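Local coordinates for methyltransferase type 12 (Clostridium thermocellum, PDB 3JWG), which probably methylates the 2'-hydroxyl of the 3'-terminal nucleotide of small RNAs, with S-adenosyl-L-methionine as donor, this chain being its methyltransferase domain, at residues Lys32-Gly37 against Thr57-Ser62; Leu36-Gly41 against Ser64-Ala69; Thr135-Thr140 against Thr202-Phe207; Asn142-Phe147 against Glu165-Glu170. All blocks are in the same frame, centred on the assembly; numbering follows the deposited sequence.

Contact 1: residues Lys32-Gly37 against Thr57-Ser62; sequences KVIDLG and TGVDVS. With MG (magnesium ion), chain B.
I34 runs out fully extended, CG1 pointing opposite its backbone N (chi1 180°) with the next torsion also trans, which carries CD1 to 3.9 Å from V59 CG2. V59 keeps that methyl beside its own N, and its CB is met by L36 CD2 at 4.1 Å, the leucine and valine lying alongside each other. Branched apolar side chains suit this face, which F89 of the next strand also covers. Beneath them the backbones run parallel: V33 O takes T57 N, D35 N reaches T57 O (2.7 Å), and D35 O takes V59 N. These strands, 32-36 and 55-60, are the two arms of a beta-alpha-beta crossover through helix 42-48, within the Rossmann-like methyltransferase fold. At its end the ladder bends: G37 N meets V59 O at 2.6 Å with an N-H...O angle of only 139°. G37 has a positive phi at which any CB would jam against the carbonyl O before it, and its own O binds the magnesium ion at 2.3 Å. D35, on the opposite face, acts one shell out: OD1 and OD2 each accept from a magnesium-bound water, and OD1 is also hydrogen-bonded to T107 OG1.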
loop_
_atom_site.group_PDB
_atom_site.type_symbol
_atom_site.label_atom_id
_atom_site.label_comp_id
_atom_site.label_asym_id
_atom_site.label_seq_id
_atom_site.Cartn_x
_atom_site.Cartn_y
_atom_site.Cartn_z
ATOM N N LYS A 32 2.285 13.466 5.458
ATOM C CA LYS A 32 1.318 13.504 4.365
ATOM C C LYS A 32 1.443 12.152 3.674
ATOM O O LYS A 32 2.472 11.851 3.083
ATOM C CB LYS A 32 1.664 14.637 3.399
ATOM C CG LYS A 32 1.565 16.024 4.031
ATOM C CD LYS A 32 2.012 17.114 3.066
ATOM C CE LYS A 32 3.497 16.990 2.743
ATOM N NZ LYS A 32 3.959 18.043 1.795
ATOM N N VAL A 33 0.396 11.342 3.759
ATOM C CA VAL A 33 0.427 10.002 3.184
ATOM C C VAL A 33 -0.690 9.743 2.187
ATOM O O VAL A 33 -1.839 10.117 2.417
ATOM C CB VAL A 33 0.322 8.939 4.305
ATOM C CG1 VAL A 33 0.408 7.531 3.708
ATOM C CG2 VAL A 33 1.420 9.175 5.351
ATOM N N ILE A 34 -0.349 9.091 1.080
ATOM C CA ILE A 34 -1.341 8.758 0.074
ATOM C C ILE A 34 -1.359 7.238 -0.078
ATOM O O ILE A 34 -0.323 6.608 -0.307
ATOM C CB ILE A 34 -1.036 9.447 -1.284
ATOM C CG1 ILE A 34 -2.102 9.054 -2.310
ATOM C CG2 ILE A 34 0.360 9.091 -1.770
ATOM C CD1 ILE A 34 -2.025 9.841 -3.595
ATOM N N ASP A 35 -2.539 6.652 0.079
ATOM C CA ASP A 35 -2.683 5.204 -0.027
ATOM C C ASP A 35 -3.290 4.879 -1.379
ATOM O O ASP A 35 -4.465 5.153 -1.643
ATOM C CB ASP A 35 -3.561 4.687 1.119
ATOM C CG ASP A 35 -3.652 3.169 1.162
ATOM O OD1 ASP A 35 -2.694 2.477 0.748
ATOM O OD2 ASP A 35 -4.692 2.671 1.639
ATOM N N LEU A 36 -2.457 4.315 -2.245
ATOM C CA LEU A 36 -2.866 3.945 -3.586
ATOM C C LEU A 36 -3.509 2.555 -3.542
ATOM O O LEU A 36 -2.839 1.561 -3.252
ATOM C CB LEU A 36 -1.637 3.972 -4.501
ATOM C CG LEU A 36 -0.950 5.347 -4.507
ATOM C CD1 LEU A 36 0.361 5.288 -5.271
ATOM C CD2 LEU A 36 -1.904 6.379 -5.128
ATOM N N GLY A 37 -4.813 2.514 -3.819
ATOM C CA GLY A 37 -5.576 1.275 -3.784
ATOM C C GLY A 37 -6.104 1.100 -2.375
ATOM O O GLY A 37 -6.054 0.004 -1.807
ATOM N N THR A 57 -4.698 10.673 2.296
ATOM C CA THR A 57 -5.429 10.569 1.045
ATOM C C THR A 57 -5.549 9.129 0.551
ATOM O O THR A 57 -4.549 8.421 0.434
ATOM C CB THR A 57 -4.742 11.408 -0.043
ATOM O OG1 THR A 57 -4.662 12.772 0.394
ATOM C CG2 THR A 57 -5.519 11.329 -1.355
ATOM N N GLY A 58 -6.780 8.716 0.263
ATOM C CA GLY A 58 -7.030 7.373 -0.232
ATOM C C GLY A 58 -7.461 7.423 -1.686
ATOM O O GLY A 58 -8.303 8.243 -2.060
ATOM N N VAL A 59 -6.879 6.556 -2.511
ATOM C CA VAL A 59 -7.204 6.505 -3.933
ATOM C C VAL A 59 -7.562 5.068 -4.315
ATOM O O VAL A 59 -6.917 4.121 -3.866
ATOM C CB VAL A 59 -5.997 6.946 -4.795
ATOM C CG1 VAL A 59 -6.369 6.932 -6.266
ATOM C CG2 VAL A 59 -5.524 8.333 -4.375
ATOM N N ASP A 60 -8.603 4.903 -5.124
ATOM C CA ASP A 60 -9.003 3.570 -5.566
ATOM C C ASP A 60 -9.485 3.654 -7.015
ATOM O O ASP A 60 -9.861 4.731 -7.494
ATOM C CB ASP A 60 -10.110 3.008 -4.668
ATOM C CG ASP A 60 -10.148 1.473 -4.666
ATOM O OD1 ASP A 60 -9.300 0.848 -3.987
ATOM O OD2 ASP A 60 -11.021 0.889 -5.350
ATOM N N VAL A 61 -9.461 2.519 -7.708
ATOM C CA VAL A 61 -9.888 2.449 -9.104
ATOM C C VAL A 61 -11.402 2.364 -9.225
ATOM O O VAL A 61 -11.972 2.742 -10.246
ATOM C CB VAL A 61 -9.288 1.210 -9.814
ATOM C CG1 VAL A 61 -7.775 1.258 -9.759
ATOM C CG2 VAL A 61 -9.797 -0.066 -9.157
ATOM N N SER A 62 -12.048 1.873 -8.173
ATOM C CA SER A 62 -13.496 1.698 -8.171
ATOM C C SER A 62 -14.308 2.770 -7.450
ATOM O O SER A 62 -14.032 3.117 -6.299
ATOM C CB SER A 62 -13.839 0.330 -7.576
ATOM O OG SER A 62 -15.218 0.237 -7.270
HETATM MG MG MG B . -4.653 -1.169 -0.405
HETATM O O HOH W 1 -4.831 0.039 1.831
HETATM O O HOH W 2 -2.927 0.426 -0.947
HETATM O O HOH W 3 -6.416 -2.524 0.825
#

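Contact 2: residues Leu36-Gly41 against Ser64-Ala69; sequences LGCGEG and SVLERA. With MG (magnesium ion), chain B.
The glycine-rich loop that follows the first strand of a class I methyltransferase here leans on helix 63-73, and the meeting is one of carbonyls against aliphatic groups. V65 CG1 presses on the peptide of G39, 3.3 Å from G39 O, while A69 CB, one helical turn on, approaches the same oxygen at 3.6 Å. Next along the loop, E40 O lies 3.4 Å from A69 CA in a CA-H...O contact; that oxygen is buried here without a conventional hydrogen-bond partner in the model. The small A69 lets the loop backbone come this near: the CA atoms of E40 and A69 are 4.0 Å apart. Deeper in, L66 directs its CD2 branch to C38 SG at 3.8 Å, with the sulfur tucked between the backbone N and carbonyl carbon of its residue (chi1 70°). Nearer the surface the aliphatic parts of E40 and R68 meet through CG and CB, but their charged ends stay apart. The loop owes its shape to a type II' turn closed by G41 N to C38 O at 3.0 Å. G39 supplies the positive phi of that turn; G41 has a positive phi too, at which a CB would jam against the carbonyl O of E40. D60 OD1 accepts from G39 N, tying the turn to strand 55-60. I109 O is the other protein ligand of the magnesium ion at the start of the loop. Such a loop is the hallmark of motif I, which in relatives cradles S-adenosyl-L-methionine and probably does so here.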
loop_
_atom_site.group_PDB
_atom_site.type_symbol
_atom_site.label_atom_id
_atom_site.label_comp_id
_atom_site.label_asym_id
_atom_site.label_seq_id
_atom_site.Cartn_x
_atom_site.Cartn_y
_atom_site.Cartn_z
ATOM N N LEU A 36 -2.457 4.315 -2.245
ATOM C CA LEU A 36 -2.866 3.945 -3.586
ATOM C C LEU A 36 -3.509 2.555 -3.542
ATOM O O LEU A 36 -2.839 1.561 -3.252
ATOM C CB LEU A 36 -1.637 3.972 -4.501
ATOM C CG LEU A 36 -0.950 5.347 -4.507
ATOM C CD1 LEU A 36 0.361 5.288 -5.271
ATOM C CD2 LEU A 36 -1.904 6.379 -5.128
ATOM N N GLY A 37 -4.813 2.514 -3.819
ATOM C CA GLY A 37 -5.576 1.275 -3.784
ATOM C C GLY A 37 -6.104 1.100 -2.375
ATOM O O GLY A 37 -6.054 0.004 -1.807
ATOM N N CYS A 38 -6.632 2.185 -1.816
ATOM C CA CYS A 38 -7.125 2.196 -0.443
ATOM C C CYS A 38 -8.257 1.244 -0.084
ATOM O O CYS A 38 -8.481 0.978 1.093
ATOM C CB CYS A 38 -7.528 3.622 -0.043
ATOM S SG CYS A 38 -9.012 4.253 -0.881
ATOM N N GLY A 39 -8.979 0.733 -1.076
ATOM C CA GLY A 39 -10.073 -0.171 -0.764
ATOM C C GLY A 39 -11.095 0.506 0.137
ATOM O O GLY A 39 -11.425 1.674 -0.075
ATOM N N GLU A 40 -11.586 -0.222 1.138
ATOM C CA GLU A 40 -12.572 0.304 2.080
ATOM C C GLU A 40 -11.992 1.282 3.093
ATOM O O GLU A 40 -12.699 1.734 3.997
ATOM C CB GLU A 40 -13.259 -0.837 2.838
ATOM C CG GLU A 40 -14.419 -1.472 2.104
ATOM C CD GLU A 40 -15.276 -2.346 3.011
ATOM O OE1 GLU A 40 -15.787 -1.830 4.031
ATOM O OE2 GLU A 40 -15.440 -3.545 2.702
ATOM N N GLY A 41 -10.706 1.590 2.955
ATOM C CA GLY A 41 -10.067 2.541 3.849
ATOM C C GLY A 41 -9.619 2.029 5.206
ATOM O O GLY A 41 -9.545 2.800 6.164
ATOM N N SER A 64 -17.500 2.478 -6.642
ATOM C CA SER A 64 -18.276 1.768 -5.635
ATOM C C SER A 64 -17.491 1.555 -4.342
ATOM O O SER A 64 -18.020 1.737 -3.243
ATOM C CB SER A 64 -18.725 0.415 -6.188
ATOM O OG SER A 64 -19.441 -0.306 -5.206
ATOM N N VAL A 65 -16.230 1.162 -4.476
ATOM C CA VAL A 65 -15.381 0.928 -3.313
ATOM C C VAL A 65 -15.197 2.209 -2.507
ATOM O O VAL A 65 -15.361 2.216 -1.288
ATOM C CB VAL A 65 -13.992 0.408 -3.727
ATOM C CG1 VAL A 65 -13.133 0.188 -2.490
ATOM C CG2 VAL A 65 -14.134 -0.891 -4.513
ATOM N N LEU A 66 -14.851 3.292 -3.195
ATOM C CA LEU A 66 -14.648 4.573 -2.536
ATOM C C LEU A 66 -15.899 5.014 -1.793
ATOM O O LEU A 66 -15.816 5.641 -0.738
ATOM C CB LEU A 66 -14.235 5.634 -3.558
ATOM C CG LEU A 66 -12.805 5.474 -4.081
ATOM C CD1 LEU A 66 -12.555 6.442 -5.221
ATOM C CD2 LEU A 66 -11.821 5.718 -2.942
ATOM N N GLU A 67 -17.060 4.667 -2.344
ATOM C CA GLU A 67 -18.335 5.017 -1.732
ATOM C C GLU A 67 -18.500 4.218 -0.441
ATOM O O GLU A 67 -19.043 4.707 0.548
ATOM C CB GLU A 67 -19.478 4.698 -2.699
ATOM C CG GLU A 67 -20.688 5.594 -2.537
ATOM C CD GLU A 67 -20.343 7.064 -2.695
ATOM O OE1 GLU A 67 -19.701 7.421 -3.707
ATOM O OE2 GLU A 67 -20.716 7.865 -1.811
ATOM N N ARG A 68 -18.019 2.982 -0.455
ATOM C CA ARG A 68 -18.092 2.123 0.716
ATOM C C ARG A 68 -17.107 2.632 1.758
ATOM O O ARG A 68 -17.389 2.612 2.954
ATOM C CB ARG A 68 -17.737 0.685 0.343
ATOM C CG ARG A 68 -18.665 0.065 -0.679
ATOM C CD ARG A 68 -18.061 -1.211 -1.232
ATOM N NE ARG A 68 -18.907 -1.827 -2.248
ATOM C CZ ARG A 68 -18.531 -2.853 -3.004
ATOM N NH1 ARG A 68 -17.320 -3.375 -2.858
ATOM N NH2 ARG A 68 -19.367 -3.360 -3.902
ATOM N N ALA A 69 -15.947 3.083 1.293
ATOM C CA ALA A 69 -14.924 3.599 2.193
ATOM C C ALA A 69 -15.469 4.796 2.961
ATOM O O ALA A 69 -15.415 4.828 4.188
ATOM C CB ALA A 69 -13.677 3.999 1.406
HETATM MG MG MG B . -4.653 -1.169 -0.405
HETATM O O HOH W 2 -2.927 0.426 -0.947
HETATM O O HOH W 1 -4.831 0.039 1.831
HETATM O O HOH W 3 -6.416 -2.524 0.825
#

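Contact 3: residues Thr135-Thr140 against Thr202-Phe207; sequences TVIVST and TQMGVF
V136 O receives the N-H of F207 at 2.7 Å in an almost straight bond (173°), and two weaker approaches gather round it: the CA-H of V206, and the edge of the F207 ring, whose CD2 lies 3.6 Å away, with the oxygen close to the ring plane. The bond belongs to an antiparallel ladder in which strand 202-209 sits between strands 135-141 and 184-191, as the reversed last strand does in the class I methyltransferase sheet. V136 with F207, V138 with G205 and T140 with Q203 are the hydrogen-bonded pairs, each joined by two backbone bonds. On their face, F207 holds CG beside its backbone N (chi1 -63°), and its ring slants across to V138, CE2 to CG2 3.6 Å. G205 opposite V138 puts no side chain on this face, so the large phenyl ring can lean that way; F128 meets the ring of F207 from outside the two strands. The other face carries the non-hydrogen-bonded pairs, packed against helix 13-27. There M204 SD rests 3.8 Å from I137 CG2, and a bend at its last torsion (chi3 -63°) swings CE back to S139 CB at 4.1 Å. A long, flexible thioether can follow both neighbours. S139 OG touches T202 CG2 at 3.3 Å. The polar ends of T140 and Q203 turn elsewhere, OG1 to E113 and NE2 to P141 O, and leave their aliphatic parts side by side, T140 CG2 against Q203 CG at 3.7 Å.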
loop_
_atom_site.group_PDB
_atom_site.type_symbol
_atom_site.label_atom_id
_atom_site.label_comp_id
_atom_site.label_asym_id
_atom_site.label_seq_id
_atom_site.Cartn_x
_atom_site.Cartn_y
_atom_site.Cartn_z
ATOM N N THR A 135 9.322 8.100 0.800
ATOM C CA THR A 135 9.183 6.698 1.205
ATOM C C THR A 135 8.022 6.005 0.494
ATOM O O THR A 135 6.943 6.576 0.355
ATOM C CB THR A 135 8.921 6.578 2.723
ATOM O OG1 THR A 135 9.982 7.215 3.448
ATOM C CG2 THR A 135 8.832 5.103 3.139
ATOM N N VAL A 136 8.248 4.777 0.038
ATOM C CA VAL A 136 7.186 3.997 -0.596
ATOM C C VAL A 136 7.132 2.667 0.154
ATOM O O VAL A 136 8.163 2.030 0.365
ATOM C CB VAL A 136 7.463 3.709 -2.087
ATOM C CG1 VAL A 136 6.366 2.805 -2.647
ATOM C CG2 VAL A 136 7.529 5.016 -2.877
ATOM N N ILE A 137 5.942 2.273 0.585
ATOM C CA ILE A 137 5.767 1.013 1.300
ATOM C C ILE A 137 4.870 0.109 0.468
ATOM O O ILE A 137 3.711 0.445 0.212
ATOM C CB ILE A 137 5.107 1.241 2.681
ATOM C CG1 ILE A 137 6.001 2.142 3.544
ATOM C CG2 ILE A 137 4.872 -0.096 3.373
ATOM C CD1 ILE A 137 5.369 2.537 4.872
ATOM N N VAL A 138 5.409 -1.027 0.030
ATOM C CA VAL A 138 4.636 -1.974 -0.776
ATOM C C VAL A 138 4.464 -3.260 0.014
ATOM O O VAL A 138 5.446 -3.852 0.467
ATOM C CB VAL A 138 5.341 -2.323 -2.115
ATOM C CG1 VAL A 138 4.446 -3.241 -2.943
ATOM C CG2 VAL A 138 5.670 -1.056 -2.898
ATOM N N SER A 139 3.218 -3.678 0.190
ATOM C CA SER A 139 2.912 -4.903 0.922
ATOM C C SER A 139 2.153 -5.854 0.007
ATOM O O SER A 139 1.229 -5.448 -0.700
ATOM C CB SER A 139 2.058 -4.582 2.155
ATOM O OG SER A 139 1.718 -5.756 2.870
ATOM N N THR A 140 2.543 -7.125 0.026
ATOM C CA THR A 140 1.900 -8.124 -0.811
ATOM C C THR A 140 2.097 -9.494 -0.162
ATOM O O THR A 140 3.054 -9.707 0.583
ATOM C CB THR A 140 2.515 -8.106 -2.242
ATOM O OG1 THR A 140 1.707 -8.885 -3.134
ATOM C CG2 THR A 140 3.937 -8.654 -2.227
ATOM N N THR A 202 2.896 -12.412 4.855
ATOM C CA THR A 202 3.036 -11.171 4.108
ATOM C C THR A 202 4.479 -10.717 3.987
ATOM O O THR A 202 5.301 -10.956 4.874
ATOM C CB THR A 202 2.220 -10.045 4.796
ATOM O OG1 THR A 202 0.838 -10.412 4.810
ATOM C CG2 THR A 202 2.383 -8.723 4.061
ATOM N N GLN A 203 4.789 -10.064 2.877
ATOM C CA GLN A 203 6.127 -9.547 2.666
ATOM C C GLN A 203 5.991 -8.056 2.366
ATOM O O GLN A 203 4.999 -7.612 1.771
ATOM C CB GLN A 203 6.847 -10.308 1.537
ATOM C CG GLN A 203 6.125 -10.389 0.204
ATOM C CD GLN A 203 6.852 -11.279 -0.812
ATOM O OE1 GLN A 203 8.083 -11.406 -0.790
ATOM N NE2 GLN A 203 6.090 -11.873 -1.727
ATOM N N MET A 204 6.968 -7.276 2.813
ATOM C CA MET A 204 6.914 -5.835 2.619
ATOM C C MET A 204 8.249 -5.257 2.194
ATOM O O MET A 204 9.301 -5.652 2.703
ATOM C CB MET A 204 6.435 -5.174 3.918
ATOM C CG MET A 204 6.499 -3.651 3.957
ATOM S SD MET A 204 5.915 -3.045 5.575
ATOM C CE MET A 204 4.258 -3.603 5.513
ATOM N N GLY A 205 8.193 -4.332 1.238
ATOM C CA GLY A 205 9.391 -3.677 0.763
ATOM C C GLY A 205 9.252 -2.203 1.107
ATOM O O GLY A 205 8.216 -1.593 0.826
ATOM N N VAL A 206 10.268 -1.635 1.746
ATOM C CA VAL A 206 10.240 -0.217 2.089
ATOM C C VAL A 206 11.277 0.462 1.203
ATOM O O VAL A 206 12.478 0.180 1.279
ATOM C CB VAL A 206 10.558 0.016 3.581
ATOM C CG1 VAL A 206 10.506 1.513 3.908
ATOM C CG2 VAL A 206 9.557 -0.744 4.440
ATOM N N PHE A 207 10.791 1.339 0.332
ATOM C CA PHE A 207 11.645 2.047 -0.606
ATOM C C PHE A 207 11.929 3.452 -0.093
ATOM O O PHE A 207 11.025 4.134 0.380
ATOM C CB PHE A 207 10.950 2.160 -1.972
ATOM C CG PHE A 207 10.681 0.840 -2.646
ATOM C CD1 PHE A 207 11.504 0.394 -3.679
ATOM C CD2 PHE A 207 9.575 0.074 -2.295
ATOM C CE1 PHE A 207 11.226 -0.800 -4.360
ATOM C CE2 PHE A 207 9.287 -1.119 -2.966
ATOM C CZ PHE A 207 10.113 -1.555 -4.003
#

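Contact 4: residues Asn142-Phe147 against Glu165-Glu170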
loop_
_atom_site.group_PDB
_atom_site.type_symbol
_atom_site.label_atom_id
_atom_site.label_comp_id
_atom_site.label_asym_id
_atom_site.label_seq_id
_atom_site.Cartn_x
_atom_site.Cartn_y
_atom_site.Cartn_z
ATOM N N ASN A 142 2.926 -13.450 0.612
ATOM C CA ASN A 142 4.070 -14.290 0.304
ATOM C C ASN A 142 3.402 -15.580 -0.161
ATOM O O ASN A 142 2.844 -16.329 0.649
ATOM C CB ASN A 142 4.933 -14.538 1.547
ATOM C CG ASN A 142 5.753 -15.820 1.440
ATOM O OD1 ASN A 142 6.179 -16.215 0.345
ATOM N ND2 ASN A 142 5.984 -16.469 2.578
ATOM N N LYS A 143 3.423 -15.825 -1.468
ATOM C CA LYS A 143 2.771 -17.011 -2.007
ATOM C C LYS A 143 3.224 -18.319 -1.372
ATOM O O LYS A 143 2.420 -19.230 -1.184
ATOM C CB LYS A 143 2.970 -17.107 -3.524
ATOM C CG LYS A 143 2.293 -18.345 -4.116
ATOM C CD LYS A 143 2.071 -18.255 -5.619
ATOM C CE LYS A 143 3.360 -18.291 -6.396
ATOM N NZ LYS A 143 3.079 -18.587 -7.841
ATOM N N GLU A 144 4.507 -18.404 -1.043
ATOM C CA GLU A 144 5.081 -19.611 -0.459
ATOM C C GLU A 144 4.392 -20.034 0.834
ATOM O O GLU A 144 4.351 -21.223 1.173
ATOM C CB GLU A 144 6.566 -19.394 -0.216
ATOM C CG GLU A 144 7.356 -19.265 -1.507
ATOM C CD GLU A 144 8.771 -18.818 -1.268
ATOM O OE1 GLU A 144 9.026 -17.593 -1.307
ATOM O OE2 GLU A 144 9.628 -19.693 -1.024
ATOM N N TYR A 145 3.841 -19.060 1.546
ATOM C CA TYR A 145 3.157 -19.343 2.793
ATOM C C TYR A 145 2.008 -20.326 2.592
ATOM O O TYR A 145 1.714 -21.135 3.470
ATOM C CB TYR A 145 2.601 -18.058 3.397
ATOM C CG TYR A 145 2.087 -18.241 4.803
ATOM C CD1 TYR A 145 2.970 -18.352 5.875
ATOM C CD2 TYR A 145 0.720 -18.320 5.062
ATOM C CE1 TYR A 145 2.509 -18.535 7.172
ATOM C CE2 TYR A 145 0.244 -18.505 6.360
ATOM C CZ TYR A 145 1.146 -18.610 7.408
ATOM O OH TYR A 145 0.693 -18.779 8.695
ATOM N N ASN A 146 1.356 -20.247 1.436
ATOM C CA ASN A 146 0.227 -21.118 1.151
ATOM C C ASN A 146 0.632 -22.537 0.747
ATOM O O ASN A 146 -0.223 -23.411 0.620
ATOM C CB ASN A 146 -0.657 -20.502 0.063
ATOM C CG ASN A 146 -1.216 -19.139 0.461
ATOM O OD1 ASN A 146 -0.513 -18.123 0.416
ATOM N ND2 ASN A 146 -2.482 -19.114 0.866
ATOM N N PHE A 147 1.928 -22.762 0.548
ATOM C CA PHE A 147 2.426 -24.084 0.166
ATOM C C PHE A 147 2.260 -25.066 1.317
ATOM O O PHE A 147 2.129 -26.273 1.106
ATOM C CB PHE A 147 3.910 -24.020 -0.209
ATOM C CG PHE A 147 4.187 -23.318 -1.507
ATOM C CD1 PHE A 147 5.483 -22.924 -1.827
ATOM C CD2 PHE A 147 3.167 -23.061 -2.418
ATOM C CE1 PHE A 147 5.760 -22.285 -3.032
ATOM C CE2 PHE A 147 3.435 -22.422 -3.628
ATOM C CZ PHE A 147 4.734 -22.033 -3.933
ATOM N N GLU A 165 -0.264 -14.698 -6.425
ATOM C CA GLU A 165 0.533 -14.082 -5.374
ATOM C C GLU A 165 1.981 -14.314 -5.799
ATOM O O GLU A 165 2.281 -15.257 -6.540
ATOM C CB GLU A 165 0.274 -14.740 -4.021
ATOM C CG GLU A 165 -1.181 -14.708 -3.631
ATOM C CD GLU A 165 -1.441 -15.224 -2.237
ATOM O OE1 GLU A 165 -0.680 -16.089 -1.753
ATOM O OE2 GLU A 165 -2.435 -14.772 -1.634
ATOM N N TRP A 166 2.872 -13.456 -5.326
ATOM C CA TRP A 166 4.278 -13.538 -5.675
ATOM C C TRP A 166 5.071 -14.262 -4.613
ATOM O O TRP A 166 4.749 -14.174 -3.428
ATOM C CB TRP A 166 4.857 -12.131 -5.822
ATOM C CG TRP A 166 4.221 -11.281 -6.878
ATOM C CD1 TRP A 166 3.085 -11.553 -7.593
ATOM C CD2 TRP A 166 4.695 -10.011 -7.343
ATOM N NE1 TRP A 166 2.824 -10.528 -8.478
ATOM C CE2 TRP A 166 3.798 -9.569 -8.344
ATOM C CE3 TRP A 166 5.792 -9.204 -7.011
ATOM C CZ2 TRP A 166 3.967 -8.357 -9.017
ATOM C CZ3 TRP A 166 5.962 -7.995 -7.682
ATOM C CH2 TRP A 166 5.052 -7.584 -8.676
ATOM N N THR A 167 6.112 -14.975 -5.039
ATOM C CA THR A 167 6.979 -15.672 -4.093
ATOM C C THR A 167 7.902 -14.593 -3.535
ATOM O O THR A 167 7.913 -13.461 -4.024
ATOM C CB THR A 167 7.862 -16.742 -4.776
ATOM O OG1 THR A 167 8.674 -16.119 -5.779
ATOM C CG2 THR A 167 6.997 -17.838 -5.424
ATOM N N ARG A 168 8.673 -14.935 -2.512
ATOM C CA ARG A 168 9.591 -13.966 -1.931
ATOM C C ARG A 168 10.670 -13.569 -2.932
ATOM O O ARG A 168 11.084 -12.410 -2.988
ATOM C CB ARG A 168 10.206 -14.540 -0.652
ATOM C CG ARG A 168 9.208 -14.605 0.499
ATOM C CD ARG A 168 9.742 -15.434 1.662
ATOM N NE ARG A 168 9.935 -16.831 1.281
ATOM C CZ ARG A 168 10.452 -17.761 2.080
ATOM N NH1 ARG A 168 10.831 -17.442 3.310
ATOM N NH2 ARG A 168 10.590 -19.007 1.650
ATOM N N LYS A 169 11.119 -14.529 -3.737
ATOM C CA LYS A 169 12.146 -14.255 -4.738
ATOM C C LYS A 169 11.600 -13.336 -5.832
ATOM O O LYS A 169 12.291 -12.432 -6.316
ATOM C CB LYS A 169 12.627 -15.561 -5.372
ATOM C CG LYS A 169 13.638 -15.363 -6.485
ATOM C CD LYS A 169 13.988 -16.683 -7.154
ATOM C CE LYS A 169 14.995 -16.470 -8.270
ATOM N NZ LYS A 169 16.236 -15.839 -7.741
ATOM N N GLU A 170 10.357 -13.579 -6.225
ATOM C CA GLU A 170 9.725 -12.767 -7.255
ATOM C C GLU A 170 9.542 -11.339 -6.773
ATOM O O GLU A 170 9.812 -10.399 -7.507
ATOM C CB GLU A 170 8.371 -13.355 -7.643
ATOM C CG GLU A 170 8.490 -14.718 -8.301
ATOM C CD GLU A 170 7.158 -15.283 -8.710
ATOM O OE1 GLU A 170 6.183 -15.119 -7.946
ATOM O OE2 GLU A 170 7.091 -15.906 -9.793
HETATM O O HOH W 4 3.834 -16.223 -8.571
HETATM O O HOH W 5 11.291 -17.369 -2.974
#
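Charge pairing ties E144 to R168. The arginine presents its side, NE to OE1 at 2.8 Å and NH2 to OE2 at 2.9 Å; both oxygens lie in the guanidinium plane, yet the carboxylate is turned 61° against it and is met from above its own plane. Arginine suits the place because NH2 can also reach E197 O. E144 OE1 takes a second protein donor, R168 N (2.9 Å), nearly along its C-O axis, and a water that it shares with K169 N. A carboxylate facing the first amides of a helix would probably be stabilised as the anion.

Backbone bonding adds K143 N to W166 O at 2.9 Å, the donor standing above the carbonyl plane. K143 opens the short 3-10 turn 143-146, whereas T167 is the N-cap of helix 168-182. T167 and E170 form a capping box: E170 OE1 accepts T167 N (2.9 Å), while T167 OG1, less surely placed, accepts E170 N.

Aliphatic contacts come from K143, whose CB meets E165 CB at 3.6 Å. Its chain sets out opposite the backbone N (chi1 -180°) and bends at chi3 (68°), passing over E165 O and bringing CE to T167 CG2 at 3.8 Å. Threonine thus offers a methyl for packing besides its capping hydroxyl, and lysine stays apolar as far as CE. N142 OD1 packs on R168 CG at 3.4 Å.

Water and outside partners serve other polar ends. One water joins K143 NZ, E165 O and E170 OE1. N142 ND2 is engaged by the carbonyls of S200 and F198, and E165 OE2 accepts from H162 ND1.

Overall arrangement
Contacts 1 and 2 are neighbours, their centres about 8 Å apart, and share L36 and G37: where the parallel ladder ends, the glycine-rich loop begins, and both adjoin the magnesium ion. V59 O of contact 1 probably accepts a hydrogen bond from C38 N of contact 2. Contact 3 lies in the same sheet as contact 1, with centres about 15 Å apart and strand 105-109 between them; its S139 side chain is about 8 Å from the magnesium. Contact 4 is nested in the chain loop closed by contact 3, and Q203 of contact 3 packs against W166 and R168 of contact 4. The centre of contact 4 lies about 25 Å from that of contact 1, across the chain's centre.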